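Local coordinates for probable ATP-dependent kinase TDA10 (Saccharomyces cerevisiae, PDB 1ODF), which is probably an ATP-dependent kinase of still unknown specificity, with a fold closely resembling that of E. coli pantothenate kinase, at residues A[30-35]-A[203-208]; A[66-71]-A[145-150]; A[102-107]-A[190-195]; A[108-113]-A[126-131]; A[164-169]-A[196-201]. One frame throughout, in Å; residues are numbered along the deposited sequence.

Contact 1: residues A[30-35]-A[203-208]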
# COMPACT_ATOMS: atom_id res chain seq x y z
N CYS A 30 19.26 10.36 -6.41
CA CYS A 30 18.17 9.45 -6.75
C CYS A 30 17.03 9.65 -5.75
O CYS A 30 17.23 10.19 -4.66
CB CYS A 30 18.67 8.00 -6.70
SG CYS A 30 19.17 7.42 -5.05
N PRO A 31 15.81 9.22 -6.10
CA PRO A 31 14.70 9.40 -5.17
C PRO A 31 14.85 8.54 -3.91
O PRO A 31 15.54 7.52 -3.90
CB PRO A 31 13.47 8.95 -5.98
CG PRO A 31 13.94 9.02 -7.42
CD PRO A 31 15.36 8.56 -7.34
N LEU A 32 14.22 8.98 -2.83
CA LEU A 32 14.21 8.22 -1.59
C LEU A 32 12.74 7.83 -1.50
O LEU A 32 11.86 8.70 -1.51
CB LEU A 32 14.56 9.10 -0.39
CG LEU A 32 14.80 8.48 1.00
CD1 LEU A 32 13.98 9.21 2.02
CD2 LEU A 32 14.48 7.02 1.04
N PHE A 33 12.45 6.54 -1.44
CA PHE A 33 11.07 6.11 -1.31
C PHE A 33 10.68 5.90 0.15
O PHE A 33 11.52 5.57 0.99
CB PHE A 33 10.82 4.81 -2.10
CG PHE A 33 10.63 5.04 -3.57
CD1 PHE A 33 11.66 5.55 -4.35
CD2 PHE A 33 9.39 4.78 -4.16
CE1 PHE A 33 11.47 5.81 -5.71
CE2 PHE A 33 9.19 5.04 -5.52
CZ PHE A 33 10.23 5.56 -6.30
N ILE A 34 9.41 6.12 0.44
CA ILE A 34 8.88 5.91 1.78
C ILE A 34 7.59 5.11 1.62
O ILE A 34 6.59 5.60 1.09
CB ILE A 34 8.60 7.24 2.50
CG1 ILE A 34 9.91 8.03 2.64
CG2 ILE A 34 8.02 6.96 3.89
CD1 ILE A 34 9.75 9.34 3.35
N PHE A 35 7.66 3.85 2.06
CA PHE A 35 6.54 2.93 1.97
C PHE A 35 5.76 2.81 3.26
O PHE A 35 6.34 2.66 4.34
CB PHE A 35 7.03 1.53 1.59
CG PHE A 35 7.67 1.44 0.23
CD1 PHE A 35 8.91 0.83 0.09
CD2 PHE A 35 7.02 1.94 -0.90
CE1 PHE A 35 9.51 0.71 -1.17
CE2 PHE A 35 7.61 1.82 -2.17
CZ PHE A 35 8.85 1.20 -2.31
N LYS A 203 15.77 2.82 -3.06
CA LYS A 203 16.25 3.08 -1.71
C LYS A 203 15.08 3.64 -0.92
O LYS A 203 14.44 4.60 -1.36
CB LYS A 203 17.44 4.04 -1.73
CG LYS A 203 18.69 3.36 -2.27
CD LYS A 203 19.00 2.13 -1.43
CE LYS A 203 19.96 1.19 -2.11
NZ LYS A 203 20.19 -0.05 -1.29
N SER A 204 14.83 3.06 0.25
CA SER A 204 13.66 3.43 1.01
C SER A 204 13.66 3.24 2.52
O SER A 204 14.48 2.52 3.10
CB SER A 204 12.49 2.63 0.47
OG SER A 204 12.80 1.24 0.63
N LEU A 205 12.67 3.89 3.14
CA LEU A 205 12.41 3.80 4.56
C LEU A 205 11.02 3.18 4.61
O LEU A 205 10.16 3.49 3.79
CB LEU A 205 12.40 5.19 5.20
CG LEU A 205 13.76 5.88 5.21
CD1 LEU A 205 13.61 7.27 5.79
CD2 LEU A 205 14.75 5.04 6.01
N GLY A 206 10.81 2.28 5.57
CA GLY A 206 9.52 1.63 5.66
C GLY A 206 8.80 1.86 6.96
O GLY A 206 9.42 1.91 8.02
N ILE A 207 7.48 2.00 6.87
CA ILE A 207 6.62 2.19 8.03
C ILE A 207 5.64 1.03 7.99
O ILE A 207 4.79 0.95 7.10
CB ILE A 207 5.81 3.50 7.96
CG1 ILE A 207 6.70 4.67 7.53
CG2 ILE A 207 5.11 3.73 9.32
CD1 ILE A 207 7.76 5.04 8.52
N VAL A 208 5.76 0.13 8.96
CA VAL A 208 4.90 -1.03 9.01
C VAL A 208 3.97 -1.03 10.21
O VAL A 208 4.41 -0.85 11.35
CB VAL A 208 5.74 -2.34 9.02
CG1 VAL A 208 4.82 -3.56 9.20
CG2 VAL A 208 6.54 -2.45 7.72
O HOH W 1 15.75 4.93 -4.54
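F33 and F35 pair through their backbones with strand 204-211, which runs parallel to theirs. F33 N donates to K203 O at 2.8 Å, almost straight at 173°, and F33 O takes L205 N at 3.0 Å. F35 N then meets L205 O at 3.1 Å, and F35 O accepts I207 N at 2.9 Å. The tight face carries F33, F35 and S204. With chi1 at -64°, the F35 ring turns toward S204, and its CE1 lies 3.8 Å from S204 OG. F33 CB, from the same strand, lies over one face of the ring, offset toward its rim. Cutting F35 back to an alanine is likely to open a gap beside F33 and S204. The loose end is at P31 and partly exposed K203. There a water lies 2.7 Å from P31 O and accepts from K203 N at 2.6 Å. The chemistry implies backbone pairing of two central kinase-sheet strands, one leading to the predicted P-loop, with water taking over where pairing ends.

Contact 2: residues A[66-71]-A[145-150]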
# COMPACT_ATOMS: atom_id res chain seq x y z
N GLY A 66 6.61 13.62 -3.64
CA GLY A 66 5.52 12.96 -4.34
C GLY A 66 4.75 12.01 -3.42
O GLY A 66 5.30 11.48 -2.45
N TYR A 67 3.48 11.80 -3.72
CA TYR A 67 2.66 10.91 -2.91
C TYR A 67 1.68 10.14 -3.79
O TYR A 67 1.15 10.67 -4.77
CB TYR A 67 1.87 11.71 -1.86
CG TYR A 67 0.91 10.87 -1.04
CD1 TYR A 67 -0.29 10.39 -1.58
CD2 TYR A 67 1.23 10.50 0.27
CE1 TYR A 67 -1.14 9.56 -0.85
CE2 TYR A 67 0.39 9.68 1.01
CZ TYR A 67 -0.79 9.21 0.45
OH TYR A 67 -1.62 8.39 1.19
N ALA A 68 1.44 8.89 -3.42
CA ALA A 68 0.49 8.07 -4.15
C ALA A 68 0.06 6.87 -3.33
O ALA A 68 0.81 6.35 -2.50
CB ALA A 68 1.10 7.61 -5.48
N SER A 69 -1.19 6.46 -3.54
CA SER A 69 -1.72 5.26 -2.92
C SER A 69 -1.59 4.25 -4.05
O SER A 69 -1.77 4.61 -5.21
CB SER A 69 -3.20 5.42 -2.57
OG SER A 69 -3.84 4.15 -2.54
N ILE A 70 -1.25 3.02 -3.73
CA ILE A 70 -1.13 2.03 -4.79
C ILE A 70 -2.45 1.93 -5.57
O ILE A 70 -2.45 1.64 -6.77
CB ILE A 70 -0.73 0.63 -4.22
CG1 ILE A 70 -0.54 -0.37 -5.37
CG2 ILE A 70 -1.79 0.14 -3.24
CD1 ILE A 70 0.63 -0.04 -6.29
N ASP A 71 -3.57 2.21 -4.91
CA ASP A 71 -4.86 2.12 -5.60
C ASP A 71 -5.07 3.21 -6.65
O ASP A 71 -5.99 3.12 -7.47
CB ASP A 71 -5.99 2.10 -4.58
CG ASP A 71 -6.05 0.78 -3.84
OD1 ASP A 71 -6.71 0.72 -2.77
OD2 ASP A 71 -5.46 -0.21 -4.33
N THR A 145 -8.04 12.85 -15.58
CA THR A 145 -6.84 13.61 -15.26
C THR A 145 -6.27 13.21 -13.90
O THR A 145 -6.98 13.19 -12.89
CB THR A 145 -7.14 15.13 -15.26
OG1 THR A 145 -8.21 15.40 -14.33
CG2 THR A 145 -7.55 15.59 -16.65
N GLY A 146 -4.98 12.88 -13.89
CA GLY A 146 -4.34 12.48 -12.66
C GLY A 146 -3.65 13.63 -11.94
O GLY A 146 -4.23 14.70 -11.78
N GLN A 147 -2.42 13.40 -11.51
CA GLN A 147 -1.65 14.41 -10.80
C GLN A 147 -0.29 14.56 -11.46
O GLN A 147 0.18 13.66 -12.15
CB GLN A 147 -1.44 13.98 -9.34
CG GLN A 147 -0.48 12.80 -9.21
CD GLN A 147 0.08 12.62 -7.80
OE1 GLN A 147 0.57 13.58 -7.18
NE2 GLN A 147 0.03 11.39 -7.29
N LYS A 148 0.34 15.71 -11.25
CA LYS A 148 1.67 15.95 -11.81
C LYS A 148 2.68 16.24 -10.71
O LYS A 148 2.43 17.03 -9.81
CB LYS A 148 1.63 17.11 -12.81
CG LYS A 148 1.30 16.67 -14.23
CD LYS A 148 1.61 17.75 -15.27
CE LYS A 148 0.62 18.90 -15.23
NZ LYS A 148 0.81 19.81 -16.39
N ILE A 149 3.83 15.59 -10.79
CA ILE A 149 4.88 15.78 -9.80
C ILE A 149 6.13 16.35 -10.47
O ILE A 149 6.50 15.92 -11.56
CB ILE A 149 5.21 14.44 -9.09
CG1 ILE A 149 3.94 13.89 -8.43
CG2 ILE A 149 6.30 14.66 -8.04
CD1 ILE A 149 4.10 12.53 -7.79
N LYS A 150 6.77 17.31 -9.81
CA LYS A 150 7.98 17.94 -10.34
C LYS A 150 9.18 17.01 -10.34
O LYS A 150 9.49 16.37 -9.34
CB LYS A 150 8.34 19.20 -9.55
CG LYS A 150 7.27 20.29 -9.55
CD LYS A 150 7.72 21.50 -8.73
CE LYS A 150 6.60 22.54 -8.59
NZ LYS A 150 5.45 22.02 -7.80
O HOH W 2 2.06 14.14 -5.01
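The strands that hold Y67 and I149 run roughly antiparallel, 145° between directions, but their axes stay 8.1 Å apart, so side chains rather than paired backbones bridge them. Q147 has CG between the backbone N and the carbonyl carbon (chi1 70°), and its extended chain carries the amide across. NE2 donates to Y67 O, which lies in the plane of the Q147 amide, at 2.9 Å and 173°. OE1 accepts from a water at 2.7 Å, and the same water accepts from Y67 N at 3.0 Å. Strand 65-69 is an outer strand of the mixed, mostly parallel sheet, paired with strand 155-160 through G66 and A68. Y67 N and O face the other way, and Q147, from the small antiparallel sheet, serves O directly and N through the water. A leucine instead of Q147 would probably leave Y67 O without this donor and the water without its acceptor. Beside the amide, I149 CD1 comes to 3.8 Å from G66 CA, where no side chain intervenes. Its flank also rests on L128 and F156.

Contact 3: residues A[102-107]-A[190-195]; sequences HDMKLL and FFYSDL
M104 lays its thioether over one face of the Y192 ring. CE is 3.9 Å from the ring centroid and only 12° off the normal, while SD is displaced toward the hydroxyl end, 3.7 Å from Y192 CZ. The chain bends at chi2 (-46°) and chi3, and this folds the sulfur and methyl flat across the ring. CE also touches F191 CB at 3.7 Å and, more loosely, L195 CD2 at 4.2 Å. One turn further along, L107 CD2 meets L195 CD2 at 3.8 Å. M104 on Y192 is a Met-aromatic contact joining the start of helix 104-114 to the last turns of helix 182-195. F162 adds an edge-to-face partner for Y192. Farther out the contact turns polar. H102 ND1 and Y192 OH share a hydrogen bond of 2.8 Å in which either may be the donor, and the two rings stand almost perpendicular, at 89°. Y192 OH also bonds G100 N. H102 NE2 bonds D71 OD2, so both ring nitrogens of H102 have partners and its rotation is fixed. Beyond it, D103 caps the helix as its N-cap residue: OD2 accepts from L106 N at 3.2 Å, and OD1 forms a salt bridge with R142.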
# COMPACT_ATOMS: atom_id res chain seq x y z
N HIS A 102 -4.15 -4.00 -10.57
CA HIS A 102 -3.52 -2.71 -10.81
C HIS A 102 -2.83 -2.68 -12.17
O HIS A 102 -2.43 -3.71 -12.70
CB HIS A 102 -2.49 -2.38 -9.72
CG HIS A 102 -3.10 -2.15 -8.37
ND1 HIS A 102 -3.31 -3.16 -7.46
CD2 HIS A 102 -3.55 -1.01 -7.79
CE1 HIS A 102 -3.87 -2.66 -6.38
NE2 HIS A 102 -4.03 -1.36 -6.55
N ASP A 103 -2.68 -1.48 -12.72
CA ASP A 103 -2.04 -1.30 -14.01
C ASP A 103 -0.52 -1.24 -13.85
O ASP A 103 0.06 -0.18 -13.63
CB ASP A 103 -2.56 -0.01 -14.65
CG ASP A 103 -2.18 0.12 -16.11
OD1 ASP A 103 -2.76 0.99 -16.79
OD2 ASP A 103 -1.30 -0.64 -16.56
N MET A 104 0.12 -2.40 -13.98
CA MET A 104 1.57 -2.50 -13.82
C MET A 104 2.36 -1.81 -14.91
O MET A 104 3.41 -1.23 -14.65
CB MET A 104 2.00 -3.97 -13.75
CG MET A 104 1.25 -4.78 -12.70
SD MET A 104 1.13 -3.89 -11.13
CE MET A 104 2.87 -3.93 -10.59
N LYS A 105 1.86 -1.87 -16.14
CA LYS A 105 2.55 -1.24 -17.26
C LYS A 105 2.68 0.25 -16.99
O LYS A 105 3.74 0.84 -17.20
CB LYS A 105 1.78 -1.47 -18.56
CG LYS A 105 2.66 -1.99 -19.71
CD LYS A 105 3.46 -3.22 -19.27
CE LYS A 105 4.28 -3.82 -20.40
NZ LYS A 105 3.43 -4.45 -21.46
N LEU A 106 1.59 0.83 -16.50
CA LEU A 106 1.55 2.25 -16.19
C LEU A 106 2.50 2.56 -15.02
O LEU A 106 3.17 3.58 -15.02
CB LEU A 106 0.12 2.67 -15.83
CG LEU A 106 -0.27 4.12 -16.11
CD1 LEU A 106 -1.63 4.41 -15.48
CD2 LEU A 106 0.77 5.08 -15.56
N LEU A 107 2.55 1.67 -14.04
CA LEU A 107 3.41 1.88 -12.88
C LEU A 107 4.87 1.80 -13.32
O LEU A 107 5.73 2.58 -12.88
CB LEU A 107 3.11 0.84 -11.81
CG LEU A 107 3.84 1.01 -10.48
CD1 LEU A 107 3.50 2.37 -9.88
CD2 LEU A 107 3.44 -0.11 -9.53
N PHE A 190 4.05 -10.76 -7.66
CA PHE A 190 5.42 -10.67 -8.14
C PHE A 190 5.77 -9.33 -8.79
O PHE A 190 6.79 -8.72 -8.46
CB PHE A 190 5.71 -11.79 -9.15
CG PHE A 190 7.10 -11.75 -9.72
CD1 PHE A 190 8.19 -12.08 -8.93
CD2 PHE A 190 7.32 -11.30 -11.02
CE1 PHE A 190 9.50 -11.96 -9.42
CE2 PHE A 190 8.61 -11.17 -11.52
CZ PHE A 190 9.70 -11.50 -10.72
N PHE A 191 4.92 -8.87 -9.70
CA PHE A 191 5.16 -7.62 -10.40
C PHE A 191 5.37 -6.39 -9.51
O PHE A 191 6.11 -5.48 -9.88
CB PHE A 191 4.04 -7.33 -11.41
CG PHE A 191 3.99 -8.29 -12.57
CD1 PHE A 191 3.52 -9.60 -12.40
CD2 PHE A 191 4.39 -7.88 -13.85
CE1 PHE A 191 3.46 -10.49 -13.48
CE2 PHE A 191 4.33 -8.77 -14.94
CZ PHE A 191 3.86 -10.07 -14.75
N TYR A 192 4.71 -6.36 -8.36
CA TYR A 192 4.84 -5.23 -7.45
C TYR A 192 6.17 -5.34 -6.72
O TYR A 192 6.94 -4.39 -6.67
CB TYR A 192 3.71 -5.22 -6.42
CG TYR A 192 2.31 -5.21 -6.99
CD1 TYR A 192 1.75 -6.37 -7.53
CD2 TYR A 192 1.53 -4.04 -6.95
CE1 TYR A 192 0.43 -6.38 -8.00
CE2 TYR A 192 0.22 -4.04 -7.43
CZ TYR A 192 -0.32 -5.21 -7.95
OH TYR A 192 -1.62 -5.23 -8.38
N SER A 193 6.41 -6.51 -6.13
CA SER A 193 7.64 -6.77 -5.39
C SER A 193 8.88 -6.52 -6.25
O SER A 193 9.81 -5.83 -5.83
CB SER A 193 7.63 -8.22 -4.90
OG SER A 193 7.44 -9.12 -5.98
N ASP A 194 8.88 -7.09 -7.45
CA ASP A 194 10.00 -6.96 -8.38
C ASP A 194 10.27 -5.52 -8.76
O ASP A 194 11.42 -5.09 -8.86
CB ASP A 194 9.70 -7.76 -9.65
CG ASP A 194 10.90 -7.84 -10.58
OD1 ASP A 194 11.89 -8.49 -10.20
OD2 ASP A 194 10.84 -7.26 -11.69
N LEU A 195 9.20 -4.78 -8.97
CA LEU A 195 9.26 -3.38 -9.36
C LEU A 195 9.56 -2.42 -8.20
O LEU A 195 10.15 -1.35 -8.41
CB LEU A 195 7.92 -3.02 -9.99
CG LEU A 195 7.78 -1.75 -10.82
CD1 LEU A 195 8.84 -1.70 -11.92
CD2 LEU A 195 6.37 -1.72 -11.41

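Contact 4: residues A[108-113]-A[126-131]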
# COMPACT_ATOMS: atom_id res chain seq x y z
N GLN A 108 5.15 0.82 -14.18
CA GLN A 108 6.48 0.61 -14.72
C GLN A 108 6.96 1.91 -15.39
O GLN A 108 8.06 2.39 -15.13
CB GLN A 108 6.42 -0.54 -15.73
CG GLN A 108 7.69 -0.76 -16.57
CD GLN A 108 8.80 -1.43 -15.80
OE1 GLN A 108 9.38 -0.84 -14.88
NE2 GLN A 108 9.11 -2.67 -16.17
N GLU A 109 6.11 2.49 -16.24
CA GLU A 109 6.46 3.71 -16.94
C GLU A 109 6.77 4.86 -15.99
O GLU A 109 7.78 5.55 -16.15
CB GLU A 109 5.33 4.12 -17.89
CG GLU A 109 5.06 3.10 -18.97
CD GLU A 109 3.71 3.29 -19.65
OE1 GLU A 109 3.33 2.41 -20.45
OE2 GLU A 109 3.03 4.31 -19.38
N VAL A 110 5.90 5.07 -15.01
CA VAL A 110 6.08 6.14 -14.04
C VAL A 110 7.44 5.99 -13.32
O VAL A 110 8.19 6.96 -13.19
CB VAL A 110 4.92 6.14 -13.02
CG1 VAL A 110 5.26 6.99 -11.81
CG2 VAL A 110 3.65 6.68 -13.70
N LEU A 111 7.74 4.78 -12.87
CA LEU A 111 9.00 4.52 -12.19
C LEU A 111 10.15 4.86 -13.14
O LEU A 111 11.12 5.50 -12.74
CB LEU A 111 9.09 3.05 -11.77
CG LEU A 111 8.80 2.68 -10.31
CD1 LEU A 111 8.29 3.88 -9.53
CD2 LEU A 111 7.78 1.56 -10.27
N ASN A 112 10.01 4.41 -14.39
CA ASN A 112 11.03 4.67 -15.41
C ASN A 112 11.30 6.15 -15.53
O ASN A 112 12.45 6.59 -15.49
CB ASN A 112 10.57 4.16 -16.79
CG ASN A 112 10.59 2.65 -16.88
OD1 ASN A 112 11.44 1.99 -16.28
ND2 ASN A 112 9.66 2.09 -17.66
N THR A 113 10.22 6.92 -15.69
CA THR A 113 10.32 8.36 -15.82
C THR A 113 10.98 8.98 -14.59
O THR A 113 11.85 9.85 -14.72
CB THR A 113 8.92 8.99 -16.02
OG1 THR A 113 8.34 8.47 -17.23
CG2 THR A 113 9.02 10.50 -16.11
N VAL A 126 6.07 14.52 -14.08
CA VAL A 126 5.69 13.16 -14.44
C VAL A 126 4.23 13.08 -14.03
O VAL A 126 3.84 13.62 -13.00
CB VAL A 126 6.50 12.09 -13.66
CG1 VAL A 126 6.35 12.29 -12.15
CG2 VAL A 126 6.04 10.70 -14.06
N VAL A 127 3.42 12.42 -14.84
CA VAL A 127 2.01 12.31 -14.53
C VAL A 127 1.65 10.96 -13.92
O VAL A 127 1.98 9.91 -14.46
CB VAL A 127 1.14 12.54 -15.78
CG1 VAL A 127 -0.33 12.30 -15.46
CG2 VAL A 127 1.32 13.98 -16.27
N LEU A 128 0.97 11.02 -12.78
CA LEU A 128 0.52 9.82 -12.08
C LEU A 128 -1.00 9.79 -12.13
O LEU A 128 -1.66 10.83 -12.10
CB LEU A 128 1.00 9.81 -10.63
CG LEU A 128 2.44 9.33 -10.43
CD1 LEU A 128 3.43 10.39 -10.90
CD2 LEU A 128 2.65 9.01 -8.95
N PRO A 129 -1.59 8.58 -12.23
CA PRO A 129 -3.04 8.46 -12.29
C PRO A 129 -3.77 8.70 -10.98
O PRO A 129 -3.19 8.67 -9.89
CB PRO A 129 -3.24 7.03 -12.79
CG PRO A 129 -2.12 6.31 -12.11
CD PRO A 129 -0.95 7.26 -12.32
N LYS A 130 -5.07 8.94 -11.11
CA LYS A 130 -5.96 9.14 -9.98
C LYS A 130 -7.17 8.28 -10.28
O LYS A 130 -7.54 8.09 -11.44
CB LYS A 130 -6.34 10.62 -9.84
CG LYS A 130 -5.30 11.43 -9.07
CD LYS A 130 -5.02 10.81 -7.69
CE LYS A 130 -3.93 11.57 -6.93
NZ LYS A 130 -3.52 10.90 -5.65
N TYR A 131 -7.78 7.73 -9.24
CA TYR A 131 -8.91 6.84 -9.45
C TYR A 131 -10.19 7.43 -8.87
O TYR A 131 -10.14 8.28 -7.98
CB TYR A 131 -8.61 5.49 -8.79
CG TYR A 131 -9.49 4.34 -9.24
CD1 TYR A 131 -9.31 3.74 -10.48
CD2 TYR A 131 -10.49 3.85 -8.40
CE1 TYR A 131 -10.10 2.66 -10.88
CE2 TYR A 131 -11.28 2.78 -8.79
CZ TYR A 131 -11.08 2.19 -10.03
OH TYR A 131 -11.84 1.11 -10.39
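V110 has its CG1 anti to the backbone N (chi1 166°), and this spreads its two methyls over the strand opposite. CG1 goes to L128 and CG2 to the strand backbone. In T113, one turn on, OG1 lies beside the backbone N (chi1 -61°), so CG2 falls anti to that N and meets V126. Across the contact, V110 CG1 meets L128 CG at 3.9 Å, and the two side chains cross at about a right angle. V110 CG2 lies 3.7 Å from V127 O. The tightest touch is methyl to methyl, T113 CG2 to V126 CG2 at 3.6 Å. V126 CG2 also reaches V110 CG1 at 4.4 Å, which links the two patches. No hydrogen bond spans the contact. The hydroxyl of T113 is turned back to its own helix, where OG1 donates to E109 O at 3.2 Å, coming in above the carbonyl plane. E109 O also takes T113 N, so two donors grip it. The polar group is thus kept out of the apolar seam. The helix segment 108-113 and strand segment 126-128 run nearly antiparallel, 152° apart in direction. The strand pairs on with 147-150, V126 to I149 and L128 to Q147. L111 packs on L195, L196 and F33, so the helix is sandwiched between the small antiparallel sheet and the end of helix 182-195.

Contact 5: residues A[164-169]-A[196-201]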
# COMPACT_ATOMS: atom_id res chain seq x y z
N GLY A 164 5.08 -4.68 0.45
CA GLY A 164 6.08 -5.41 1.19
C GLY A 164 5.86 -6.92 1.16
O GLY A 164 6.80 -7.68 1.41
N PHE A 165 4.64 -7.35 0.86
CA PHE A 165 4.34 -8.78 0.78
C PHE A 165 5.15 -9.36 -0.38
O PHE A 165 5.29 -8.74 -1.43
CB PHE A 165 2.85 -9.03 0.51
CG PHE A 165 1.94 -8.63 1.64
CD1 PHE A 165 2.44 -7.96 2.76
CD2 PHE A 165 0.57 -8.89 1.57
CE1 PHE A 165 1.58 -7.54 3.79
CE2 PHE A 165 -0.30 -8.48 2.58
CZ PHE A 165 0.21 -7.80 3.70
N ASN A 166 5.67 -10.57 -0.19
CA ASN A 166 6.45 -11.21 -1.24
C ASN A 166 5.87 -12.54 -1.67
O ASN A 166 5.40 -13.34 -0.85
CB ASN A 166 7.91 -11.40 -0.79
CG ASN A 166 8.64 -10.07 -0.61
OD1 ASN A 166 8.64 -9.22 -1.49
ND2 ASN A 166 9.27 -9.89 0.54
N PRO A 167 5.88 -12.80 -2.98
CA PRO A 167 5.35 -14.04 -3.54
C PRO A 167 6.04 -15.29 -3.05
O PRO A 167 7.24 -15.29 -2.75
CB PRO A 167 5.51 -13.84 -5.05
CG PRO A 167 6.69 -12.91 -5.15
CD PRO A 167 6.40 -11.92 -4.05
N ILE A 168 5.25 -16.36 -2.92
CA ILE A 168 5.79 -17.65 -2.52
C ILE A 168 6.51 -18.10 -3.78
O ILE A 168 5.94 -18.08 -4.87
CB ILE A 168 4.67 -18.66 -2.21
CG1 ILE A 168 3.74 -18.09 -1.13
CG2 ILE A 168 5.28 -19.98 -1.78
CD1 ILE A 168 4.47 -17.69 0.16
N LEU A 169 7.78 -18.48 -3.65
CA LEU A 169 8.54 -18.87 -4.82
C LEU A 169 8.77 -20.36 -4.98
O LEU A 169 8.74 -20.88 -6.09
CB LEU A 169 9.90 -18.16 -4.80
CG LEU A 169 9.79 -16.64 -4.86
CD1 LEU A 169 11.18 -16.02 -4.77
CD2 LEU A 169 9.07 -16.23 -6.14
N LEU A 196 9.18 -2.80 -6.98
CA LEU A 196 9.35 -1.92 -5.83
C LEU A 196 10.26 -2.33 -4.67
O LEU A 196 11.46 -2.07 -4.71
CB LEU A 196 7.95 -1.56 -5.28
CG LEU A 196 7.02 -0.91 -6.31
CD1 LEU A 196 5.57 -0.94 -5.82
CD2 LEU A 196 7.49 0.51 -6.57
N TRP A 197 9.70 -2.97 -3.64
CA TRP A 197 10.49 -3.32 -2.46
C TRP A 197 11.57 -4.39 -2.63
O TRP A 197 12.35 -4.61 -1.71
CB TRP A 197 9.58 -3.65 -1.27
CG TRP A 197 8.54 -4.68 -1.56
CD1 TRP A 197 8.66 -6.03 -1.45
CD2 TRP A 197 7.21 -4.44 -2.04
NE1 TRP A 197 7.49 -6.65 -1.82
CE2 TRP A 197 6.59 -5.69 -2.19
CE3 TRP A 197 6.49 -3.28 -2.35
CZ2 TRP A 197 5.27 -5.82 -2.64
CZ3 TRP A 197 5.18 -3.41 -2.81
CH2 TRP A 197 4.58 -4.67 -2.94
N ARG A 198 11.62 -5.03 -3.79
CA ARG A 198 12.65 -6.03 -4.07
C ARG A 198 13.50 -5.49 -5.22
O ARG A 198 14.40 -6.16 -5.71
CB ARG A 198 12.03 -7.38 -4.46
CG ARG A 198 11.24 -8.04 -3.35
CD ARG A 198 12.15 -8.60 -2.27
NE ARG A 198 12.68 -9.91 -2.64
CZ ARG A 198 13.89 -10.35 -2.31
NH1 ARG A 198 14.71 -9.58 -1.61
NH2 ARG A 198 14.27 -11.57 -2.69
N ASN A 199 13.18 -4.28 -5.67
CA ASN A 199 13.94 -3.66 -6.74
C ASN A 199 15.20 -3.04 -6.11
O ASN A 199 15.11 -2.14 -5.28
CB ASN A 199 13.08 -2.59 -7.43
CG ASN A 199 13.83 -1.82 -8.51
OD1 ASN A 199 13.26 -1.00 -9.22
ND2 ASN A 199 15.12 -2.08 -8.63
N PRO A 200 16.38 -3.54 -6.51
CA PRO A 200 17.70 -3.10 -6.02
C PRO A 200 18.02 -1.63 -6.21
O PRO A 200 18.83 -1.07 -5.47
CB PRO A 200 18.66 -3.99 -6.80
CG PRO A 200 17.97 -4.10 -8.12
CD PRO A 200 16.54 -4.39 -7.70
N GLU A 201 17.40 -1.00 -7.19
CA GLU A 201 17.63 0.41 -7.44
C GLU A 201 16.79 1.30 -6.51
O GLU A 201 17.03 2.50 -6.40
CB GLU A 201 17.32 0.72 -8.90
CG GLU A 201 17.48 2.18 -9.27
CD GLU A 201 17.52 2.39 -10.77
OE1 GLU A 201 16.68 1.80 -11.48
OE2 GLU A 201 18.40 3.16 -11.24
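W197 lays its indole on the backbone of G164. From CB the side chain heads for the 164-169 loop, and chi1 of 53° sets CG between the backbone N and the carbonyl carbon. CG is 3.8 Å from G164 CA. That CA sits over the five-membered ring, 3.4 Å from its centroid, as a CH-pi contact. On the pyrrole edge, CD1 passes N166 OD1 at 3.2 Å. NE1 donates to that same oxygen at 2.8 Å, with a bent angle of 130°. OD1 lies in the indole plane, but the donor stands above the plane of the amide. A second, weak bond runs from NE1 to F165 O at 3.1 Å, so one N-H is shared by two acceptors. The contact joins two loops: one follows strand 155-160, and the other, after helix 182-195, includes a type I turn from L196 to N199. Further out, W197 CE2 lies under G164 N at 3.2 Å. W197 CZ2 is 3.2 Å from F165 O. G164 adopts backbone angles that call for glycine. At the tip, CH2 packs on Y192 CB. Beside the indole, R198 CG rests 3.4 Å from N166 OD1, at the more exposed rim. F165 directs its CB away from W197, and its ring meets that of F259.

Contacts 1, 2 and 4 are largely buried, whereas contacts 3 and 5 are partly open at their rims. Contact 1 pairs two strands inside the main sheet, and contact 2 joins an outer strand of that sheet to the small antiparallel one. Contacts 3 and 4 share helix 104-114, the first mixing sulfur, rings and a polar edge, the second almost wholly apolar. Contact 5 takes up the chain where contact 3 leaves helix 182-195, and relies on an indole over a backbone. Contacts 2 and 4 meet in the small sheet, where strands 147-150 and 125-132 are neighbours, and F35 on L196 joins contacts 1 and 5.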